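Local coordinates for ribulose-bisphosphate carboxylase (Alicyclobacillus acidocaldarius subsp. acidocaldarius, PDB 4NAS), which belongs to the RuBisCO large-chain family, built of an N-terminal domain joined to a TIM-barrel domain, and is modelled here with bound calcium, at residues B[137-141]-B[142-146]; B[280-284]-B[285-289]; B[338-341]-B[342-346]; B[347-351]-B[352-356]. One frame throughout, in Å; residues are numbered along the deposited sequence.

Contact 1 (B[137-141]-B[142-146]); sequences LGAYN and RPLVM
The methyl group of A139 lies over one face of the R142 guanidinium, its CB 3.7 Å from NH2. In R142 the first torsion (chi1 63°) sets CG between the backbone N and the carbonyl carbon, and from CG to NE the extended chain runs alongside the loop to bring the guanidinium to the A139 methyl, with CG passing 3.4 Å from Y140 O. NH1 then bonds P143 O at 3.1 Å, bent (138° at the hydrogen) and with the oxygen 21° out of the guanidinium plane. NH2 makes a salt bridge with D173, whose other carboxylate oxygen takes V145 N, so one acid ties down both the arginine and the strand.

All this is the loop that carries the chain from helix 129-137 into strand 144-146, one of the staves of the TIM barrel. Helix 129-137 ends as G138 turns to positive phi. A139 CB also approaches L144, 4.3 Å from its CG. CD2 of L144 meets CD1 of L137 at 3.7 Å, the two leucines crossing obliquely. R134 of the same helix bonds both A139 O and R142 O through NH1, while L144 packs on V133 and R134.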
loop_
_atom_site.group_PDB
_atom_site.type_symbol
_atom_site.label_atom_id
_atom_site.label_comp_id
_atom_site.label_asym_id
_atom_site.label_seq_id
_atom_site.Cartn_x
_atom_site.Cartn_y
_atom_site.Cartn_z
ATOM N N LEU B 137 22.295 0.268 -21.958
ATOM C CA LEU B 137 23.494 -0.317 -21.354
ATOM C C LEU B 137 24.433 -0.937 -22.391
ATOM O O LEU B 137 25.583 -1.237 -22.093
ATOM C CB LEU B 137 23.107 -1.379 -20.316
ATOM C CG LEU B 137 22.210 -0.896 -19.185
ATOM C CD1 LEU B 137 21.907 -2.018 -18.187
ATOM C CD2 LEU B 137 22.832 0.312 -18.502
ATOM N N GLY B 138 23.935 -1.139 -23.602
ATOM C CA GLY B 138 24.692 -1.808 -24.640
ATOM C C GLY B 138 24.981 -3.260 -24.315
ATOM O O GLY B 138 26.085 -3.748 -24.556
ATOM N N ALA B 139 23.989 -3.960 -23.775
ATOM C CA ALA B 139 24.173 -5.361 -23.414
ATOM C C ALA B 139 23.163 -6.251 -24.143
ATOM O O ALA B 139 21.955 -6.213 -23.868
ATOM C CB ALA B 139 24.072 -5.531 -21.909
ATOM N N TYR B 140 23.654 -7.055 -25.080
ATOM C CA TYR B 140 22.750 -7.831 -25.921
ATOM C C TYR B 140 23.039 -9.334 -25.871
ATOM O O TYR B 140 24.158 -9.750 -25.545
ATOM C CB TYR B 140 22.831 -7.337 -27.370
ATOM C CG TYR B 140 22.639 -5.843 -27.588
ATOM C CD1 TYR B 140 23.699 -4.948 -27.451
ATOM C CD2 TYR B 140 21.410 -5.338 -27.989
ATOM C CE1 TYR B 140 23.528 -3.590 -27.672
ATOM C CE2 TYR B 140 21.227 -3.982 -28.208
ATOM C CZ TYR B 140 22.287 -3.117 -28.060
ATOM O OH TYR B 140 22.088 -1.776 -28.298
ATOM N N ASN B 141 22.027 -10.142 -26.195
ATOM C CA ASN B 141 22.213 -11.585 -26.398
ATOM C C ASN B 141 22.807 -12.333 -25.219
ATOM O O ASN B 141 23.503 -13.339 -25.388
ATOM C CB ASN B 141 23.065 -11.843 -27.642
ATOM C CG ASN B 141 22.426 -11.310 -28.891
ATOM O OD1 ASN B 141 21.258 -11.593 -29.166
ATOM N ND2 ASN B 141 23.169 -10.511 -29.649
ATOM N N ARG B 142 22.540 -11.834 -24.022
ATOM C CA ARG B 142 22.981 -12.502 -22.804
ATOM C C ARG B 142 22.181 -11.944 -21.633
ATOM O O ARG B 142 21.686 -10.819 -21.689
ATOM C CB ARG B 142 24.477 -12.272 -22.573
ATOM C CG ARG B 142 24.855 -10.804 -22.357
ATOM C CD ARG B 142 26.305 -10.688 -21.907
ATOM N NE ARG B 142 26.777 -9.310 -21.806
ATOM C CZ ARG B 142 26.607 -8.540 -20.735
ATOM N NH1 ARG B 142 25.943 -9.011 -19.684
ATOM N NH2 ARG B 142 27.087 -7.299 -20.720
ATOM N N PRO B 143 21.995 -12.751 -20.585
ATOM C CA PRO B 143 21.502 -12.164 -19.335
ATOM C C PRO B 143 22.405 -11.022 -18.874
ATOM O O PRO B 143 23.619 -11.021 -19.126
ATOM C CB PRO B 143 21.587 -13.328 -18.343
ATOM C CG PRO B 143 21.357 -14.539 -19.204
ATOM C CD PRO B 143 21.940 -14.220 -20.574
ATOM N N LEU B 144 21.796 -10.049 -18.212
ATOM C CA LEU B 144 22.530 -8.947 -17.623
ATOM C C LEU B 144 23.004 -9.367 -16.243
ATOM O O LEU B 144 22.448 -10.294 -15.654
ATOM C CB LEU B 144 21.608 -7.741 -17.509
ATOM C CG LEU B 144 21.505 -6.834 -18.736
ATOM C CD1 LEU B 144 20.777 -7.480 -19.904
ATOM C CD2 LEU B 144 20.830 -5.536 -18.321
ATOM N N VAL B 145 24.018 -8.695 -15.714
ATOM C CA VAL B 145 24.531 -9.054 -14.391
ATOM C C VAL B 145 24.425 -7.840 -13.494
ATOM O O VAL B 145 24.898 -6.756 -13.855
ATOM C CB VAL B 145 26.020 -9.528 -14.433
ATOM C CG1 VAL B 145 26.531 -9.848 -13.040
ATOM C CG2 VAL B 145 26.188 -10.745 -15.352
HETATM N N MSE B 146 23.788 -8.020 -12.341
HETATM C CA MSE B 146 23.628 -6.933 -11.381
HETATM C C MSE B 146 24.206 -7.286 -10.006
HETATM O O MSE B 146 23.980 -8.386 -9.501
HETATM C CB MSE B 146 22.152 -6.546 -11.255
HETATM C CG MSE B 146 21.870 -5.426 -10.256
HETATM SE SE MSE B 146 20.003 -4.841 -10.498
HETATM C CE MSE B 146 19.150 -6.462 -9.886
#

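Contact 2 (B[280-284]-B[285-289]); sequences YGIAA and DIVLG
The carboxylate of D285 meets the methyl group of A283, OD1 coming to 3.3 Å from A283 CB. It is placed there because CG sits between the backbone N and carbonyl carbon (chi1 61°), bending the acid back over the helix start. OD2 is hydrogen-bonded to H322 NE2. The second flat group is the carbonyl of A283, which receives the helix. In its plane lies V287 N, bonded to A283 O at 3.2 Å and almost straight (168°). I286 N comes instead from above that plane, 53° out of it, and bonds the same oxygen at 3.0 Å with a bent geometry.

A283 is the N-cap residue, and its backbone oxygen, gripped by two N-H groups, opens the helix. The next rung is L288 N to A284 O, 2.9 Å, and the turn at 286-289 is wider, of pi type. Beside this, CG2 of I282 meets I286 CG2 at 3.8 Å and V287 CG2 at 3.7 Å, crossing both side chains at about a right angle.

Helix 284-295 belongs to the beta-alpha-beta crossover between strands 264-267 and 299-303 of the barrel. L288 rests on F302 and P303 of the latter strand, and D285 packs against R318 and L319 of helix 313-324. Strand 281-282 pairs weakly at the margin of the mixed sheet, G281 and A283 bonding L110 of strand 108-114, while Y280 packs on G276 of the second subunit.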
loop_
_atom_site.group_PDB
_atom_site.type_symbol
_atom_site.label_atom_id
_atom_site.label_comp_id
_atom_site.label_asym_id
_atom_site.label_seq_id
_atom_site.Cartn_x
_atom_site.Cartn_y
_atom_site.Cartn_z
ATOM N N TYR B 280 -5.533 -14.494 2.554
ATOM C CA TYR B 280 -5.885 -13.076 2.609
ATOM C C TYR B 280 -5.023 -12.295 1.617
ATOM O O TYR B 280 -4.022 -12.821 1.116
ATOM C CB TYR B 280 -5.669 -12.526 4.026
ATOM C CG TYR B 280 -6.567 -13.138 5.094
ATOM C CD1 TYR B 280 -6.255 -14.357 5.677
ATOM C CD2 TYR B 280 -7.709 -12.478 5.529
ATOM C CE1 TYR B 280 -7.064 -14.910 6.659
ATOM C CE2 TYR B 280 -8.532 -13.026 6.512
ATOM C CZ TYR B 280 -8.195 -14.239 7.070
ATOM O OH TYR B 280 -8.990 -14.790 8.037
ATOM N N GLY B 281 -5.411 -11.047 1.343
ATOM C CA GLY B 281 -4.606 -10.144 0.528
ATOM C C GLY B 281 -4.777 -10.227 -0.979
ATOM O O GLY B 281 -5.848 -10.544 -1.486
ATOM N N ILE B 282 -3.692 -9.948 -1.698
ATOM C CA ILE B 282 -3.678 -9.923 -3.147
ATOM C C ILE B 282 -2.558 -10.834 -3.628
ATOM O O ILE B 282 -1.459 -10.759 -3.091
ATOM C CB ILE B 282 -3.359 -8.498 -3.643
ATOM C CG1 ILE B 282 -4.340 -7.484 -3.065
ATOM C CG2 ILE B 282 -3.388 -8.434 -5.154
ATOM C CD1 ILE B 282 -3.984 -6.070 -3.404
ATOM N N ALA B 283 -2.819 -11.670 -4.638
ATOM C CA ALA B 283 -1.808 -12.595 -5.175
ATOM C C ALA B 283 -0.500 -11.918 -5.592
ATOM O O ALA B 283 -0.499 -10.823 -6.165
ATOM C CB ALA B 283 -2.372 -13.386 -6.345
ATOM N N ALA B 284 0.614 -12.593 -5.346
ATOM C CA ALA B 284 1.908 -12.009 -5.662
ATOM C C ALA B 284 2.090 -11.682 -7.131
ATOM O O ALA B 284 2.759 -10.723 -7.445
ATOM C CB ALA B 284 3.045 -12.876 -5.166
ATOM N N ASP B 285 1.480 -12.440 -8.043
ATOM C CA ASP B 285 1.688 -12.139 -9.454
ATOM C C ASP B 285 1.025 -10.822 -9.865
ATOM O O ASP B 285 1.423 -10.183 -10.852
ATOM C CB ASP B 285 1.222 -13.287 -10.350
ATOM C CG ASP B 285 -0.250 -13.567 -10.192
ATOM O OD1 ASP B 285 -0.641 -13.989 -9.081
ATOM O OD2 ASP B 285 -1.007 -13.355 -11.159
ATOM N N ILE B 286 0.001 -10.421 -9.123
ATOM C CA ILE B 286 -0.676 -9.174 -9.414
ATOM C C ILE B 286 0.202 -8.055 -8.858
ATOM O O ILE B 286 0.534 -7.105 -9.559
ATOM C CB ILE B 286 -2.096 -9.133 -8.786
ATOM C CG1 ILE B 286 -3.006 -10.182 -9.434
ATOM C CG2 ILE B 286 -2.718 -7.691 -8.851
ATOM C CD1 ILE B 286 -4.354 -10.361 -8.684
ATOM N N VAL B 287 0.608 -8.213 -7.606
ATOM C CA VAL B 287 1.365 -7.174 -6.885
ATOM C C VAL B 287 2.741 -6.903 -7.526
ATOM O O VAL B 287 3.137 -5.751 -7.746
ATOM C CB VAL B 287 1.569 -7.573 -5.412
ATOM C CG1 VAL B 287 2.430 -6.538 -4.679
ATOM C CG2 VAL B 287 0.220 -7.745 -4.692
ATOM N N LEU B 288 3.447 -7.979 -7.850
ATOM C CA LEU B 288 4.805 -7.867 -8.390
ATOM C C LEU B 288 4.876 -8.014 -9.894
ATOM O O LEU B 288 5.943 -7.850 -10.485
ATOM C CB LEU B 288 5.719 -8.918 -7.734
ATOM C CG LEU B 288 5.818 -8.758 -6.223
ATOM C CD1 LEU B 288 6.632 -9.887 -5.596
ATOM C CD2 LEU B 288 6.432 -7.402 -5.882
ATOM N N GLY B 289 3.756 -8.311 -10.547
ATOM C CA GLY B 289 3.845 -8.592 -11.967
ATOM C C GLY B 289 2.993 -7.676 -12.815
ATOM O O GLY B 289 3.483 -6.750 -13.478
#

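Contact 3 (B[338-341]-B[342-346]); sequences AGIY and PGLVP
L344 turns back toward the loop residues G339 to Y341, and its side chain can be followed atom by atom. CB sits 3.3 Å from Y341 O, the carbonyl that also takes the leucine's own N-H. CG then points away from the backbone N, lying beside the carbonyl carbon (chi1 -164°), which carries the branch back toward G339. At the tip, CD2 comes down on G339 O at 3.3 Å and reaches I340 CD1 more loosely, at 4.4 Å. The leucine thus spans the turn from one backbone oxygen to another.

The turn itself is the entry to helix 345-352, after strand 333-337 of the barrel. It opens with a 3-10 segment, 342-344. L344 N bonds Y341 O at 2.7 Å, with the donor 45° above the carbonyl plane; V345 N adds only a weak bond to the same oxygen and a firmer one, 3.1 Å, to P342 O. P342 follows Y341 directly, its ring CD set beside Y341 CB by the peptide link.

Two C-terminal helices cover P342: it packs on A377 and F378 of helix 371-386 and on L401 and A404 of helix 399-408. The Y341 ring stacks with W408. A formic acid molecule, probably from the crystallisation liquor, lies about 4 Å from the tyrosine side chain.

No charged side chain enters between the two segments. Backbone hydrogen bonds and methyl-to-carbonyl packing shape the turn, an arrangement that should respond little to changes in ionisation.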
loop_
_atom_site.group_PDB
_atom_site.type_symbol
_atom_site.label_atom_id
_atom_site.label_comp_id
_atom_site.label_asym_id
_atom_site.label_seq_id
_atom_site.Cartn_x
_atom_site.Cartn_y
_atom_site.Cartn_z
ATOM N N ALA B 338 17.519 -14.048 -4.634
ATOM C CA ALA B 338 17.834 -15.138 -3.688
ATOM C C ALA B 338 18.258 -16.470 -4.321
ATOM O O ALA B 338 17.627 -16.975 -5.242
ATOM C CB ALA B 338 16.724 -15.342 -2.648
ATOM N N GLY B 339 19.360 -17.029 -3.826
ATOM C CA GLY B 339 19.828 -18.300 -4.344
ATOM C C GLY B 339 20.454 -18.175 -5.721
ATOM O O GLY B 339 20.584 -19.156 -6.442
ATOM N N ILE B 340 20.843 -16.961 -6.091
ATOM C CA ILE B 340 21.437 -16.719 -7.397
ATOM C C ILE B 340 22.966 -16.874 -7.329
ATOM O O ILE B 340 23.643 -16.003 -6.807
ATOM C CB ILE B 340 21.106 -15.298 -7.879
ATOM C CG1 ILE B 340 19.596 -15.037 -7.780
ATOM C CG2 ILE B 340 21.650 -15.052 -9.290
ATOM C CD1 ILE B 340 18.710 -15.979 -8.631
ATOM N N TYR B 341 23.485 -17.984 -7.861
ATOM C CA TYR B 341 24.929 -18.240 -7.958
ATOM C C TYR B 341 25.316 -18.757 -9.341
ATOM O O TYR B 341 24.452 -19.266 -10.070
ATOM C CB TYR B 341 25.325 -19.266 -6.915
ATOM C CG TYR B 341 24.861 -18.889 -5.542
ATOM C CD1 TYR B 341 25.512 -17.892 -4.825
ATOM C CD2 TYR B 341 23.759 -19.507 -4.967
ATOM C CE1 TYR B 341 25.096 -17.544 -3.561
ATOM C CE2 TYR B 341 23.329 -19.158 -3.712
ATOM C CZ TYR B 341 24.001 -18.181 -3.006
ATOM O OH TYR B 341 23.576 -17.828 -1.736
ATOM N N PRO B 342 26.614 -18.645 -9.704
ATOM C CA PRO B 342 27.055 -19.050 -11.047
ATOM C C PRO B 342 26.651 -20.471 -11.422
ATOM O O PRO B 342 26.347 -20.718 -12.585
ATOM C CB PRO B 342 28.580 -18.916 -10.964
ATOM C CG PRO B 342 28.781 -17.766 -10.021
ATOM C CD PRO B 342 27.713 -18.011 -8.948
ATOM N N GLY B 343 26.594 -21.372 -10.444
ATOM C CA GLY B 343 26.186 -22.742 -10.697
ATOM C C GLY B 343 24.734 -22.836 -11.133
ATOM O O GLY B 343 24.323 -23.808 -11.766
ATOM N N LEU B 344 23.953 -21.818 -10.801
ATOM C CA LEU B 344 22.538 -21.822 -11.147
ATOM C C LEU B 344 22.291 -21.219 -12.525
ATOM O O LEU B 344 21.204 -21.382 -13.070
ATOM C CB LEU B 344 21.699 -21.107 -10.077
ATOM C CG LEU B 344 20.176 -21.340 -10.097
ATOM C CD1 LEU B 344 19.821 -22.783 -9.696
ATOM C CD2 LEU B 344 19.383 -20.308 -9.251
ATOM N N VAL B 345 23.293 -20.537 -13.084
ATOM C CA VAL B 345 23.143 -19.874 -14.385
ATOM C C VAL B 345 22.510 -20.698 -15.524
ATOM O O VAL B 345 21.622 -20.196 -16.215
ATOM C CB VAL B 345 24.422 -19.132 -14.853
ATOM C CG1 VAL B 345 24.334 -18.761 -16.329
ATOM C CG2 VAL B 345 24.638 -17.877 -14.018
ATOM N N PRO B 346 22.948 -21.954 -15.720
ATOM C CA PRO B 346 22.312 -22.730 -16.790
ATOM C C PRO B 346 20.829 -23.000 -16.537
ATOM O O PRO B 346 20.046 -23.006 -17.475
ATOM C CB PRO B 346 23.089 -24.053 -16.774
ATOM C CG PRO B 346 24.406 -23.712 -16.173
ATOM C CD PRO B 346 24.085 -22.682 -15.126
#

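Contact 4 (B[347-351]-B[352-356]); sequences RLYQD and FGVDL
L348 and F352 lie side by side and point the same way, with L348 CD2 3.8 Å from F352 CE2. With similar first torsions (chi1 -71° and -60°) and one helical turn between them, the two run together. L348 O sits at the edge of the phenylalanine ring, near its plane, while accepting F352 N at 2.9 Å; D351 CB approaches the ring obliquely, 3.5 Å from F352 CD2. Beyond the turn, L356 comes back toward the helix: its CD2 meets L348 CB at 3.8 Å, so L348 touches one hydrophobic side chain at its tip and another at its root.

The second pair is turned differently. The Y349 ring and V354 meet at a slant, CE2 to CG1 at 4.0 Å. The helix ends with F352, and G353, the first residue beyond it, bonds Y349 O through its N at 2.8 Å, from 40° above the carbonyl plane, before its positive phi sends the chain off; D355 then centres an inverse gamma turn.

Helix 345-352 connects barrel strands 333-337 and 357-359. F352 packs on P334 and P336 of the first strand, and Y349 on I382 and V385 of helix 371-386. D351 OD2 hydrogen-bonds the Y306 hydroxyl, and D355 forms a salt bridge with R134 of helix 129-137.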
loop_
_atom_site.group_PDB
_atom_site.type_symbol
_atom_site.label_atom_id
_atom_site.label_comp_id
_atom_site.label_asym_id
_atom_site.label_seq_id
_atom_site.Cartn_x
_atom_site.Cartn_y
_atom_site.Cartn_z
ATOM N N ARG B 347 20.462 -23.257 -15.286
ATOM C CA ARG B 347 19.060 -23.439 -14.938
ATOM C C ARG B 347 18.320 -22.148 -15.194
ATOM O O ARG B 347 17.185 -22.158 -15.687
ATOM C CB ARG B 347 18.896 -23.870 -13.475
ATOM C CG ARG B 347 17.446 -23.954 -12.999
ATOM C CD ARG B 347 16.565 -24.828 -13.919
ATOM N NE ARG B 347 16.737 -26.254 -13.660
ATOM C CZ ARG B 347 16.101 -26.910 -12.694
ATOM N NH1 ARG B 347 16.320 -28.202 -12.517
ATOM N NH2 ARG B 347 15.248 -26.264 -11.898
ATOM N N LEU B 348 18.956 -21.031 -14.862
ATOM C CA LEU B 348 18.321 -19.734 -15.091
ATOM C C LEU B 348 18.099 -19.448 -16.577
ATOM O O LEU B 348 17.093 -18.851 -16.946
ATOM C CB LEU B 348 19.079 -18.606 -14.383
ATOM C CG LEU B 348 18.907 -18.663 -12.857
ATOM C CD1 LEU B 348 19.889 -17.737 -12.129
ATOM C CD2 LEU B 348 17.448 -18.345 -12.454
ATOM N N TYR B 349 19.022 -19.891 -17.429
ATOM C CA TYR B 349 18.820 -19.776 -18.871
ATOM C C TYR B 349 17.580 -20.557 -19.302
ATOM O O TYR B 349 16.816 -20.122 -20.161
ATOM C CB TYR B 349 20.024 -20.322 -19.623
ATOM C CG TYR B 349 21.068 -19.308 -20.023
ATOM C CD1 TYR B 349 22.093 -18.959 -19.146
ATOM C CD2 TYR B 349 21.075 -18.747 -21.298
ATOM C CE1 TYR B 349 23.075 -18.059 -19.516
ATOM C CE2 TYR B 349 22.061 -17.838 -21.675
ATOM C CZ TYR B 349 23.058 -17.503 -20.774
ATOM O OH TYR B 349 24.042 -16.602 -21.115
ATOM N N GLN B 350 17.393 -21.723 -18.701
ATOM C CA GLN B 350 16.272 -22.578 -19.053
ATOM C C GLN B 350 14.954 -22.001 -18.563
ATOM O O GLN B 350 13.977 -22.002 -19.299
ATOM C CB GLN B 350 16.502 -23.990 -18.527
ATOM C CG GLN B 350 17.614 -24.690 -19.258
ATOM C CD GLN B 350 17.966 -25.994 -18.627
ATOM O OE1 GLN B 350 17.726 -26.205 -17.437
ATOM N NE2 GLN B 350 18.530 -26.891 -19.415
ATOM N N ASP B 351 14.954 -21.450 -17.347
ATOM C CA ASP B 351 13.768 -20.814 -16.777
ATOM C C ASP B 351 13.359 -19.520 -17.494
ATOM O O ASP B 351 12.173 -19.286 -17.745
ATOM C CB ASP B 351 13.966 -20.493 -15.286
ATOM C CG ASP B 351 13.905 -21.724 -14.391
ATOM O OD1 ASP B 351 13.645 -22.830 -14.891
ATOM O OD2 ASP B 351 14.121 -21.583 -13.170
ATOM N N PHE B 352 14.323 -18.663 -17.814
ATOM C CA PHE B 352 13.965 -17.321 -18.291
ATOM C C PHE B 352 14.452 -16.945 -19.695
ATOM O O PHE B 352 13.960 -15.983 -20.286
ATOM C CB PHE B 352 14.434 -16.260 -17.291
ATOM C CG PHE B 352 13.841 -16.408 -15.914
ATOM C CD1 PHE B 352 12.629 -15.830 -15.599
ATOM C CD2 PHE B 352 14.523 -17.104 -14.926
ATOM C CE1 PHE B 352 12.079 -15.963 -14.328
ATOM C CE2 PHE B 352 13.990 -17.243 -13.655
ATOM C CZ PHE B 352 12.762 -16.666 -13.353
ATOM N N GLY B 353 15.415 -17.689 -20.227
ATOM C CA GLY B 353 16.031 -17.316 -21.493
ATOM C C GLY B 353 17.094 -16.246 -21.278
ATOM O O GLY B 353 17.538 -16.044 -20.144
ATOM N N VAL B 354 17.498 -15.551 -22.344
ATOM C CA VAL B 354 18.528 -14.523 -22.208
ATOM C C VAL B 354 18.009 -13.208 -21.601
ATOM O O VAL B 354 18.799 -12.448 -21.033
ATOM C CB VAL B 354 19.251 -14.219 -23.545
ATOM C CG1 VAL B 354 19.991 -15.460 -24.063
ATOM C CG2 VAL B 354 18.280 -13.716 -24.581
ATOM N N ASP B 355 16.701 -12.948 -21.724
ATOM C CA ASP B 355 16.081 -11.718 -21.188
ATOM C C ASP B 355 15.880 -11.810 -19.681
ATOM O O ASP B 355 14.782 -12.053 -19.173
ATOM C CB ASP B 355 14.765 -11.394 -21.882
ATOM C CG ASP B 355 14.966 -10.851 -23.292
ATOM O OD1 ASP B 355 16.118 -10.541 -23.672
ATOM O OD2 ASP B 355 13.963 -10.736 -24.015
ATOM N N LEU B 356 16.972 -11.608 -18.969
ATOM C CA LEU B 356 17.039 -11.948 -17.569
ATOM C C LEU B 356 18.077 -11.032 -16.953
ATOM O O LEU B 356 19.064 -10.683 -17.603
ATOM C CB LEU B 356 17.478 -13.407 -17.439
ATOM C CG LEU B 356 17.860 -13.964 -16.068
ATOM C CD1 LEU B 356 16.625 -14.041 -15.177
ATOM C CD2 LEU B 356 18.529 -15.329 -16.212
#

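In the fold
Contact 2 is the buried one, its touching residues all enclosed; contacts 1, 3 and 4 are only partly buried, and contact 1 reaches the surface at N141. Contacts 3 and 4 mark the start and end of helix 345-352 and meet through I340 CD1 and L348 CD1. Contact 4 also touches contact 1, where L144 N and L356 O probably form a hydrogen bond (2.9 Å) as strands 144-146 and 357-359 come together. Contact 2 stands apart, its centre 28 Å from that of contact 1. An arginine head is a main partner within contact 1. Contacts 2 and 4 rely on helix-end backbone bonds and apolar packing, their acids D285 and D355 bonding outward; contact 3 has no charged side chain.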